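Local coordinates for protein transcriptional regulator (TetR/AcrR family) (PDB 5GP9) that probably represses fatty acid degradation genes as a TetR-family regulator, binding operator DNA through a helix-turn-helix and responding to a fatty acyl effector, at residues 19-29 and 43-54; 65-73 and 85-93. One frame throughout, in Å; residues are numbered along the deposited sequence.

Overall arrangement
From the N terminus, helix 8-26 runs into the turn before helix 29-36; helix 40-46 follows, and helix 50-74 then leads away from these three. Contact 1 closes the first loop, bringing residues 19-29 against 43-54 and tying the predicted helix-turn-helix to the start of helix 50-74. Contact 2 closes after it, in series and neither nested nor crossed, where the chain turns back and helix 79-95 packs against the later part of helix 50-74 beside bound palmitic acid. Helix 50-74 thus serves both contacts, whose centres lie about 27 Å apart on opposite sides of the chain's centre, and connects the DNA-binding region with the ligand-binding region.

Contact 1. Residues 19-29 and 43-54; sequences IAEHGYHQAQV and IYLYFNNKEDVL
The ring of Tyr-24 has Lys-50 over one face, while the methyl CD2 of Leu-54 comes in obliquely. Lys-50 puts its CE off-centre above the ring and its NZ almost on the ring normal, 4.3 Å from the Tyr-24 centroid and 5° off the normal, a cation-pi contact joined by a CH-pi contact from CE. The lysine leaves its helix with CG anti to the backbone N (chi1 176°) and bends at chi3, which brings NZ to the turn that ends helix 8-26. There NZ donates to Tyr-24 O at 2.7 Å and to Ala-27 O at 3.1 Å, each time tilted some 20° from the carbonyl plane. At the ring of Tyr-44, Val-29 CG1 approaches obliquely, 3.6 Å from Tyr-44 CZ, and the same methyl lies 3.8 Å from Ile-43 CB. Ile-19 CD1 meets Leu-54 CD1 at 4.0 Å, extending the apolar packing toward helix 98-107, where Ile-19 also touches Val-103. Asn-49 is the N-cap of helix 50-74, its OD1 accepting from Asp-52 N at 3.0 Å, and Asp-52 OD2 in turn takes Asn-48 N with its anti lone pair. One ammonium group thus grips two main-chain carbonyls against one face of the tyrosine ring; this fixes the turn entering the predicted helix-turn-helix relative to the helix leaving it, and the carbonyls and ring would probably stabilise the lysine's positive charge.

Contact 2. Residues 65-73 and 85-93; sequences FVDKIRSQM and ILVNMHFKQ. With PLM (palmitic acid), chain E.
The tail end of the pocket holding palmitic acid lies beside this antiparallel helix pair, in which Phe-65 of helix 50-74 and His-90 of helix 79-95 meet each other and both touch the ligand. Phe-65, its CG anti to the backbone N (chi1 172°), turns its edge to the face of His-90 in an offset edge-to-face pair, planes at 90° and centroids 6.0 Å apart, with Phe-65 CZ 4.0 Å from His-90 CB. Palmitic acid CE sits over the centre of one Phe-65 face, 4.0 Å above the plane; Ile-69 CD1 lies against the opposite face, toward the rim. The imidazole takes the chain on a face as well, His-90 NE2 lying 3.6 Å from palmitic acid CC, while ND1 is hydrogen-bonded to the hydroxyl of Tyr-126 on helix 113-139. That bond should limit rotation of the imidazole. Gln-93 brings OE1 to the Phe-65 edge, 3.5 Å from Phe-65 CD1, its amide turned 19° from the ring plane. Away from the ligand, Ile-69 CG1 packs on Met-89 CB at 3.8 Å, the two side chains running antiparallel alongside each other. Ile-85 CG2 packs on Met-73 CG at 3.8 Å, and Ile-85 CD1 reaches the Gln-72 carbonyl oxygen at 3.4 Å. Ile-69 and Met-73 both continue onto Leu-129 of helix 113-139. An antiparallel helix pair lining a buried ligand cleft fits the all-helical C-terminal domain in which TetR-family regulators bind their effectors.

Contact 1. Residues 19-29 and 43-54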
loop_
_atom_site.group_PDB
_atom_site.type_symbol
_atom_site.label_atom_id
_atom_site.label_comp_id
_atom_site.label_asym_id
_atom_site.label_seq_id
_atom_site.Cartn_x
_atom_site.Cartn_y
_atom_site.Cartn_z
ATOM N N ILE A 19 1.605 18.244 -9.720
ATOM C CA ILE A 19 1.882 17.370 -8.592
ATOM C C ILE A 19 2.690 16.194 -9.048
ATOM O O ILE A 19 3.621 15.807 -8.351
ATOM C CB ILE A 19 0.630 16.963 -7.812
ATOM C CG1 ILE A 19 -0.070 18.162 -7.140
ATOM C CG2 ILE A 19 0.912 15.864 -6.793
ATOM C CD1 ILE A 19 -1.464 17.905 -6.595
ATOM N N ALA A 20 2.398 15.636 -10.204
ATOM C CA ALA A 20 3.142 14.474 -10.686
ATOM C C ALA A 20 4.576 14.918 -11.005
ATOM O O ALA A 20 5.546 14.269 -10.651
ATOM C CB ALA A 20 2.503 13.909 -11.906
ATOM N N GLU A 21 4.705 16.076 -11.626
ATOM C CA GLU A 21 6.007 16.476 -12.160
ATOM C C GLU A 21 6.967 16.939 -11.110
ATOM O O GLU A 21 8.157 16.644 -11.215
ATOM C CB GLU A 21 5.852 17.590 -13.194
ATOM C CG GLU A 21 5.474 17.070 -14.585
ATOM C CD GLU A 21 5.374 18.192 -15.629
ATOM O OE1 GLU A 21 5.997 19.280 -15.415
ATOM O OE2 GLU A 21 4.680 17.991 -16.660
ATOM N N HIS A 22 6.499 17.740 -10.169
ATOM C CA HIS A 22 7.328 18.348 -9.145
ATOM C C HIS A 22 7.077 17.832 -7.760
ATOM O O HIS A 22 7.769 18.229 -6.826
ATOM C CB HIS A 22 7.124 19.880 -9.151
ATOM C CG HIS A 22 7.480 20.512 -10.465
ATOM N ND1 HIS A 22 6.633 21.358 -11.146
ATOM C CD2 HIS A 22 8.570 20.350 -11.256
ATOM C CE1 HIS A 22 7.184 21.685 -12.303
ATOM N NE2 HIS A 22 8.364 21.101 -12.387
ATOM N N GLY A 23 6.062 16.991 -7.591
ATOM C CA GLY A 23 5.789 16.381 -6.330
ATOM C C GLY A 23 4.959 17.296 -5.570
ATOM O O GLY A 23 4.941 18.509 -5.857
ATOM N N TYR A 24 4.253 16.752 -4.581
ATOM C CA TYR A 24 3.185 17.454 -3.894
ATOM C C TYR A 24 3.665 18.638 -3.086
ATOM O O TYR A 24 2.991 19.691 -3.037
ATOM C CB TYR A 24 2.389 16.549 -2.972
ATOM C CG TYR A 24 1.295 17.240 -2.118
ATOM C CD1 TYR A 24 0.138 17.715 -2.672
ATOM C CD2 TYR A 24 1.433 17.368 -0.735
ATOM C CE1 TYR A 24 -0.837 18.305 -1.916
ATOM C CE2 TYR A 24 0.446 17.958 0.035
ATOM C CZ TYR A 24 -0.668 18.437 -0.561
ATOM O OH TYR A 24 -1.636 19.036 0.170
ATOM N N HIS A 25 4.776 18.437 -2.398
ATOM C CA HIS A 25 5.300 19.476 -1.536
ATOM C C HIS A 25 5.695 20.737 -2.310
ATOM O O HIS A 25 5.355 21.825 -1.911
ATOM C CB HIS A 25 6.501 18.955 -0.734
ATOM C CG HIS A 25 6.173 17.792 0.157
ATOM N ND1 HIS A 25 6.926 16.632 0.176
ATOM C CD2 HIS A 25 5.164 17.599 1.041
ATOM C CE1 HIS A 25 6.413 15.786 1.051
ATOM N NE2 HIS A 25 5.338 16.343 1.581
ATOM N N GLN A 26 6.462 20.577 -3.371
ATOM C CA GLN A 26 6.812 21.667 -4.250
ATOM C C GLN A 26 5.667 22.209 -5.146
ATOM O O GLN A 26 5.800 23.287 -5.717
ATOM C CB GLN A 26 7.952 21.236 -5.165
ATOM C CG GLN A 26 9.294 21.166 -4.479
ATOM C CD GLN A 26 10.406 20.813 -5.441
ATOM O OE1 GLN A 26 10.198 20.677 -6.657
ATOM N NE2 GLN A 26 11.605 20.672 -4.903
ATOM N N ALA A 27 4.576 21.474 -5.323
ATOM C CA ALA A 27 3.439 21.988 -6.094
ATOM C C ALA A 27 2.903 23.205 -5.329
ATOM O O ALA A 27 2.828 23.168 -4.121
ATOM C CB ALA A 27 2.357 20.928 -6.247
ATOM N N GLN A 28 2.623 24.299 -6.024
ATOM C CA GLN A 28 2.040 25.487 -5.438
ATOM C C GLN A 28 0.924 25.967 -6.307
ATOM O O GLN A 28 0.957 25.780 -7.505
ATOM C CB GLN A 28 3.091 26.591 -5.346
ATOM C CG GLN A 28 3.811 26.625 -3.997
ATOM C CD GLN A 28 5.276 26.822 -4.177
ATOM O OE1 GLN A 28 5.701 27.521 -5.100
ATOM N NE2 GLN A 28 6.069 26.162 -3.344
ATOM N N VAL A 29 -0.004 26.666 -5.715
ATOM C CA VAL A 29 -1.179 27.128 -6.412
ATOM C C VAL A 29 -0.813 28.022 -7.589
ATOM O O VAL A 29 -1.418 27.865 -8.669
ATOM C CB VAL A 29 -2.166 27.783 -5.438
ATOM C CG1 VAL A 29 -3.252 28.564 -6.180
ATOM C CG2 VAL A 29 -2.770 26.738 -4.525
ATOM N N ILE A 43 -8.057 30.275 -9.317
ATOM C CA ILE A 43 -7.949 29.007 -8.512
ATOM C C ILE A 43 -8.777 29.126 -7.248
ATOM O O ILE A 43 -9.495 28.217 -6.870
ATOM C CB ILE A 43 -6.505 28.541 -8.130
ATOM C CG1 ILE A 43 -5.562 28.461 -9.310
ATOM C CG2 ILE A 43 -6.549 27.133 -7.498
ATOM C CD1 ILE A 43 -5.955 27.435 -10.330
ATOM N N TYR A 44 -8.735 30.286 -6.577
ATOM C CA TYR A 44 -9.293 30.381 -5.244
ATOM C C TYR A 44 -10.758 30.602 -5.281
ATOM O O TYR A 44 -11.405 30.454 -4.295
ATOM C CB TYR A 44 -8.584 31.460 -4.412
ATOM C CG TYR A 44 -7.149 31.159 -4.139
ATOM C CD1 TYR A 44 -6.804 30.174 -3.219
ATOM C CD2 TYR A 44 -6.131 31.903 -4.696
ATOM C CE1 TYR A 44 -5.481 29.883 -2.939
ATOM C CE2 TYR A 44 -4.790 31.638 -4.390
ATOM C CZ TYR A 44 -4.491 30.626 -3.482
ATOM O OH TYR A 44 -3.208 30.281 -3.190
ATOM N N LEU A 45 -11.312 30.883 -6.442
ATOM C CA LEU A 45 -12.736 30.827 -6.621
ATOM C C LEU A 45 -13.251 29.386 -6.574
ATOM O O LEU A 45 -14.402 29.153 -6.244
ATOM C CB LEU A 45 -13.127 31.419 -7.980
ATOM C CG LEU A 45 -12.855 32.905 -8.249
ATOM C CD1 LEU A 45 -13.640 33.371 -9.495
ATOM C CD2 LEU A 45 -13.210 33.738 -7.032
ATOM N N TYR A 46 -12.386 28.421 -6.919
ATOM C CA TYR A 46 -12.765 27.020 -7.039
ATOM C C TYR A 46 -12.368 26.183 -5.825
ATOM O O TYR A 46 -13.119 25.307 -5.438
ATOM C CB TYR A 46 -12.147 26.428 -8.318
ATOM C CG TYR A 46 -12.952 26.745 -9.570
ATOM C CD1 TYR A 46 -12.843 27.977 -10.215
ATOM C CD2 TYR A 46 -13.780 25.734 -10.166
ATOM C CE1 TYR A 46 -13.639 28.275 -11.347
ATOM C CE2 TYR A 46 -14.531 26.008 -11.318
ATOM C CZ TYR A 46 -14.447 27.233 -11.935
ATOM O OH TYR A 46 -15.238 27.468 -13.078
ATOM N N PHE A 47 -11.203 26.481 -5.273
ATOM C CA PHE A 47 -10.498 25.731 -4.234
ATOM C C PHE A 47 -9.772 26.661 -3.219
ATOM O O PHE A 47 -9.093 27.608 -3.623
ATOM C CB PHE A 47 -9.429 24.847 -4.878
ATOM C CG PHE A 47 -9.982 23.914 -5.921
ATOM C CD1 PHE A 47 -10.696 22.786 -5.587
ATOM C CD2 PHE A 47 -9.776 24.202 -7.254
ATOM C CE1 PHE A 47 -11.271 21.971 -6.549
ATOM C CE2 PHE A 47 -10.276 23.339 -8.188
ATOM C CZ PHE A 47 -11.038 22.285 -7.837
ATOM N N ASN A 48 -9.784 26.293 -1.936
ATOM C CA ASN A 48 -9.140 27.112 -0.863
ATOM C C ASN A 48 -7.617 27.089 -0.859
ATOM O O ASN A 48 -6.972 28.088 -0.591
ATOM C CB ASN A 48 -9.704 26.667 0.530
ATOM C CG ASN A 48 -11.183 27.060 0.733
ATOM O OD1 ASN A 48 -11.449 28.079 1.358
ATOM N ND2 ASN A 48 -12.138 26.295 0.198
ATOM N N ASN A 49 -7.004 25.952 -1.187
ATOM C CA ASN A 49 -5.598 25.782 -1.101
ATOM C C ASN A 49 -5.273 24.474 -1.813
ATOM O O ASN A 49 -6.189 23.802 -2.318
ATOM C CB ASN A 49 -5.110 25.730 0.383
ATOM C CG ASN A 49 -5.559 24.482 1.113
ATOM O OD1 ASN A 49 -6.560 23.813 0.730
ATOM N ND2 ASN A 49 -4.837 24.163 2.230
ATOM N N LYS A 50 -3.999 24.163 -1.840
ATOM C CA LYS A 50 -3.488 22.980 -2.521
ATOM C C LYS A 50 -4.170 21.680 -2.087
ATOM O O LYS A 50 -4.450 20.815 -2.899
ATOM C CB LYS A 50 -1.981 22.930 -2.297
ATOM C CG LYS A 50 -1.282 21.717 -2.859
ATOM C CD LYS A 50 0.210 21.886 -2.823
ATOM C CE LYS A 50 0.763 22.080 -1.411
ATOM N NZ LYS A 50 2.193 21.707 -1.513
ATOM N N GLU A 51 -4.417 21.532 -0.780
ATOM C CA GLU A 51 -5.043 20.311 -0.240
ATOM C C GLU A 51 -6.395 20.115 -0.688
ATOM O O GLU A 51 -6.844 18.991 -0.993
ATOM C CB GLU A 51 -5.061 20.297 1.319
ATOM C CG GLU A 51 -3.901 19.515 1.869
ATOM C CD GLU A 51 -3.951 19.212 3.355
ATOM O OE1 GLU A 51 -5.087 19.126 3.956
ATOM O OE2 GLU A 51 -2.791 19.074 3.851
ATOM N N ASP A 52 -7.102 21.217 -0.773
ATOM C CA ASP A 52 -8.448 21.160 -1.192
ATOM C C ASP A 52 -8.525 20.725 -2.677
ATOM O O ASP A 52 -9.469 19.946 -3.043
ATOM C CB ASP A 52 -9.091 22.525 -1.013
ATOM C CG ASP A 52 -10.535 22.535 -1.363
ATOM O OD1 ASP A 52 -11.260 21.531 -1.216
ATOM O OD2 ASP A 52 -11.005 23.557 -1.833
ATOM N N VAL A 53 -7.561 21.195 -3.465
ATOM C CA VAL A 53 -7.458 20.804 -4.943
ATOM C C VAL A 53 -7.259 19.286 -5.056
ATOM O O VAL A 53 -8.027 18.579 -5.756
ATOM C CB VAL A 53 -6.277 21.480 -5.695
ATOM C CG1 VAL A 53 -6.270 21.019 -7.174
ATOM C CG2 VAL A 53 -6.317 23.026 -5.629
ATOM N N LEU A 54 -6.312 18.814 -4.285
ATOM C CA LEU A 54 -5.990 17.361 -4.180
ATOM C C LEU A 54 -7.119 16.451 -3.733
ATOM O O LEU A 54 -7.451 15.489 -4.417
ATOM C CB LEU A 54 -4.728 17.190 -3.355
ATOM C CG LEU A 54 -4.112 15.774 -3.181
ATOM C CD1 LEU A 54 -3.633 15.248 -4.507
ATOM C CD2 LEU A 54 -2.998 15.769 -2.178
#

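Contact 2. Residues 65-73 and 85-93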
loop_
_atom_site.group_PDB
_atom_site.type_symbol
_atom_site.label_atom_id
_atom_site.label_comp_id
_atom_site.label_asym_id
_atom_site.label_seq_id
_atom_site.Cartn_x
_atom_site.Cartn_y
_atom_site.Cartn_z
ATOM N N PHE A 65 -14.819 6.630 -11.623
ATOM C CA PHE A 65 -14.174 5.294 -11.701
ATOM C C PHE A 65 -15.082 4.222 -11.178
ATOM O O PHE A 65 -15.302 3.263 -11.871
ATOM C CB PHE A 65 -12.866 5.364 -10.962
ATOM C CG PHE A 65 -12.166 4.033 -10.784
ATOM C CD1 PHE A 65 -11.786 3.267 -11.876
ATOM C CD2 PHE A 65 -11.937 3.548 -9.516
ATOM C CE1 PHE A 65 -11.152 2.056 -11.671
ATOM C CE2 PHE A 65 -11.225 2.406 -9.304
ATOM C CZ PHE A 65 -10.823 1.640 -10.383
ATOM N N VAL A 66 -15.619 4.397 -9.964
ATOM C CA VAL A 66 -16.483 3.411 -9.360
ATOM C C VAL A 66 -17.780 3.258 -10.205
ATOM O O VAL A 66 -18.231 2.124 -10.461
ATOM C CB VAL A 66 -16.753 3.666 -7.837
ATOM C CG1 VAL A 66 -15.444 3.731 -7.051
ATOM C CG2 VAL A 66 -17.571 4.919 -7.597
ATOM N N ASP A 67 -18.342 4.380 -10.665
ATOM C CA ASP A 67 -19.587 4.371 -11.486
ATOM C C ASP A 67 -19.404 3.614 -12.780
ATOM O O ASP A 67 -20.281 2.831 -13.169
ATOM C CB ASP A 67 -20.061 5.800 -11.821
ATOM C CG ASP A 67 -20.764 6.479 -10.661
ATOM O OD1 ASP A 67 -21.103 5.807 -9.668
ATOM O OD2 ASP A 67 -20.997 7.702 -10.739
ATOM N N LYS A 68 -18.275 3.839 -13.434
ATOM C CA LYS A 68 -17.921 3.062 -14.642
ATOM C C LYS A 68 -17.744 1.581 -14.391
ATOM O O LYS A 68 -18.108 0.773 -15.258
ATOM C CB LYS A 68 -16.650 3.559 -15.273
ATOM C CG LYS A 68 -16.860 4.841 -16.027
ATOM C CD LYS A 68 -15.574 5.335 -16.653
ATOM C CE LYS A 68 -15.860 6.601 -17.446
ATOM N NZ LYS A 68 -14.633 7.387 -17.685
ATOM N N ILE A 69 -17.161 1.203 -13.244
ATOM C CA ILE A 69 -17.007 -0.202 -12.945
ATOM C C ILE A 69 -18.353 -0.812 -12.774
ATOM O O ILE A 69 -18.677 -1.857 -13.417
ATOM C CB ILE A 69 -16.080 -0.470 -11.732
ATOM C CG1 ILE A 69 -14.689 -0.040 -12.097
ATOM C CG2 ILE A 69 -16.039 -1.966 -11.349
ATOM C CD1 ILE A 69 -13.700 -0.057 -10.923
ATOM N N ARG A 70 -19.145 -0.148 -11.947
ATOM C CA ARG A 70 -20.437 -0.639 -11.548
ATOM C C ARG A 70 -21.355 -0.915 -12.762
ATOM O O ARG A 70 -22.100 -1.896 -12.762
ATOM C CB ARG A 70 -21.056 0.374 -10.603
ATOM C CG ARG A 70 -22.213 -0.137 -9.809
ATOM C CD ARG A 70 -22.747 1.005 -8.948
ATOM N NE ARG A 70 -21.890 1.313 -7.792
ATOM C CZ ARG A 70 -21.815 0.531 -6.713
ATOM N NH1 ARG A 70 -22.491 -0.612 -6.661
ATOM N NH2 ARG A 70 -21.040 0.868 -5.693
ATOM N N SER A 71 -21.267 -0.095 -13.794
ATOM C CA SER A 71 -22.125 -0.266 -14.970
ATOM C C SER A 71 -21.549 -1.277 -15.964
ATOM O O SER A 71 -22.312 -1.965 -16.664
ATOM C CB SER A 71 -22.467 1.077 -15.627
ATOM O OG SER A 71 -21.407 1.558 -16.404
ATOM N N GLN A 72 -20.229 -1.393 -16.054
ATOM C CA GLN A 72 -19.666 -2.436 -16.907
ATOM C C GLN A 72 -19.930 -3.800 -16.348
ATOM O O GLN A 72 -20.144 -4.729 -17.110
ATOM C CB GLN A 72 -18.189 -2.279 -17.083
ATOM C CG GLN A 72 -17.836 -1.087 -17.864
ATOM C CD GLN A 72 -16.389 -1.109 -18.123
ATOM O OE1 GLN A 72 -15.745 -2.172 -18.030
ATOM N NE2 GLN A 72 -15.839 0.035 -18.451
ATOM N N MET A 73 -19.867 -3.889 -15.010
ATOM C CA MET A 73 -20.159 -5.095 -14.253
ATOM C C MET A 73 -21.619 -5.470 -14.403
ATOM O O MET A 73 -21.930 -6.636 -14.528
ATOM C CB MET A 73 -19.879 -4.863 -12.757
ATOM C CG MET A 73 -18.415 -4.971 -12.409
ATOM S SD MET A 73 -18.070 -5.378 -10.665
ATOM C CE MET A 73 -19.017 -4.218 -9.811
ATOM N N ILE A 85 -13.521 -7.613 -14.915
ATOM C CA ILE A 85 -13.894 -6.254 -15.248
ATOM C C ILE A 85 -13.323 -5.212 -14.285
ATOM O O ILE A 85 -12.773 -4.183 -14.705
ATOM C CB ILE A 85 -15.438 -6.092 -15.302
ATOM C CG1 ILE A 85 -15.930 -6.728 -16.625
ATOM C CG2 ILE A 85 -15.885 -4.629 -15.242
ATOM C CD1 ILE A 85 -17.448 -6.822 -16.761
ATOM N N LEU A 86 -13.340 -5.575 -13.021
ATOM C CA LEU A 86 -12.809 -4.681 -11.971
ATOM C C LEU A 86 -11.288 -4.581 -12.096
ATOM O O LEU A 86 -10.772 -3.460 -12.108
ATOM C CB LEU A 86 -13.237 -5.147 -10.570
ATOM C CG LEU A 86 -12.823 -4.227 -9.407
ATOM C CD1 LEU A 86 -13.923 -4.098 -8.341
ATOM C CD2 LEU A 86 -11.553 -4.824 -8.850
ATOM N N VAL A 87 -10.579 -5.691 -12.224
ATOM C CA VAL A 87 -9.108 -5.654 -12.392
ATOM C C VAL A 87 -8.704 -4.868 -13.650
ATOM O O VAL A 87 -7.827 -4.027 -13.646
ATOM C CB VAL A 87 -8.547 -7.078 -12.393
ATOM C CG1 VAL A 87 -7.084 -7.114 -12.667
ATOM C CG2 VAL A 87 -8.866 -7.736 -11.012
ATOM N N ASN A 88 -9.386 -5.189 -14.739
ATOM C CA ASN A 88 -9.136 -4.549 -15.993
ATOM C C ASN A 88 -9.381 -3.056 -15.971
ATOM O O ASN A 88 -8.504 -2.319 -16.388
ATOM C CB ASN A 88 -9.920 -5.278 -17.082
ATOM C CG ASN A 88 -9.654 -4.697 -18.433
ATOM O OD1 ASN A 88 -8.503 -4.751 -18.931
ATOM N ND2 ASN A 88 -10.674 -4.038 -19.003
ATOM N N MET A 89 -10.473 -2.577 -15.366
ATOM C CA MET A 89 -10.742 -1.140 -15.242
ATOM C C MET A 89 -9.820 -0.411 -14.269
ATOM O O MET A 89 -9.438 0.719 -14.530
ATOM C CB MET A 89 -12.195 -0.917 -14.829
ATOM C CG MET A 89 -13.197 -1.237 -15.927
ATOM S SD MET A 89 -13.152 0.030 -17.246
ATOM C CE MET A 89 -13.309 1.531 -16.305
ATOM N N HIS A 90 -9.408 -1.041 -13.161
ATOM C CA HIS A 90 -8.414 -0.441 -12.306
ATOM C C HIS A 90 -7.114 -0.158 -13.040
ATOM O O HIS A 90 -6.555 0.939 -12.967
ATOM C CB HIS A 90 -8.232 -1.355 -11.043
ATOM C CG HIS A 90 -7.368 -0.795 -9.941
ATOM N ND1 HIS A 90 -7.711 -0.887 -8.610
ATOM C CD2 HIS A 90 -6.196 -0.119 -9.962
ATOM C CE1 HIS A 90 -6.750 -0.369 -7.872
ATOM N NE2 HIS A 90 -5.831 0.129 -8.660
ATOM N N PHE A 91 -6.621 -1.162 -13.775
ATOM C CA PHE A 91 -5.328 -1.099 -14.402
ATOM C C PHE A 91 -5.480 -0.143 -15.617
ATOM O O PHE A 91 -4.539 0.657 -15.884
ATOM C CB PHE A 91 -4.859 -2.523 -14.841
ATOM C CG PHE A 91 -4.256 -3.359 -13.704
ATOM C CD1 PHE A 91 -4.297 -2.929 -12.375
ATOM C CD2 PHE A 91 -3.755 -4.570 -13.962
ATOM C CE1 PHE A 91 -3.766 -3.710 -11.355
ATOM C CE2 PHE A 91 -3.259 -5.386 -12.989
ATOM C CZ PHE A 91 -3.277 -4.967 -11.653
ATOM N N LYS A 92 -6.611 -0.272 -16.312
ATOM C CA LYS A 92 -6.853 0.555 -17.528
ATOM C C LYS A 92 -6.820 2.046 -17.219
ATOM O O LYS A 92 -6.191 2.844 -17.925
ATOM C CB LYS A 92 -8.194 0.146 -18.142
ATOM C CG LYS A 92 -8.702 0.875 -19.361
ATOM C CD LYS A 92 -10.217 1.120 -19.249
ATOM C CE LYS A 92 -10.726 2.268 -20.117
ATOM N NZ LYS A 92 -9.889 3.507 -20.064
ATOM N N GLN A 93 -7.530 2.427 -16.182
ATOM C CA GLN A 93 -7.628 3.843 -15.824
ATOM C C GLN A 93 -6.263 4.448 -15.502
ATOM O O GLN A 93 -6.003 5.578 -15.844
ATOM C CB GLN A 93 -8.643 4.082 -14.708
ATOM C CG GLN A 93 -10.009 3.458 -14.969
ATOM C CD GLN A 93 -11.042 4.339 -15.585
ATOM O OE1 GLN A 93 -11.735 5.079 -14.895
ATOM N NE2 GLN A 93 -11.221 4.196 -16.896
HETATM C C1 PLM E . -3.891 1.964 1.876
HETATM O O1 PLM E . -3.858 1.054 1.020
HETATM O O2 PLM E . -3.396 1.761 2.984
HETATM C C2 PLM E . -4.533 3.325 1.596
HETATM C C3 PLM E . -3.795 4.080 0.467
HETATM C C4 PLM E . -4.182 5.564 0.247
HETATM C C5 PLM E . -4.951 6.030 -1.025
HETATM C C6 PLM E . -4.988 5.046 -2.193
HETATM C C7 PLM E . -5.403 5.620 -3.537
HETATM C C8 PLM E . -5.219 4.557 -4.570
HETATM C C9 PLM E . -6.475 4.006 -5.162
HETATM C CA PLM E . -6.356 4.034 -6.629
HETATM C CB PLM E . -7.548 3.263 -7.160
HETATM C CC PLM E . -7.502 3.318 -8.675
HETATM C CD PLM E . -7.395 4.788 -9.095
HETATM C CE PLM E . -8.337 5.292 -10.157
HETATM C CF PLM E . -8.552 6.774 -9.858
HETATM C CG PLM E . -9.329 7.354 -10.988
#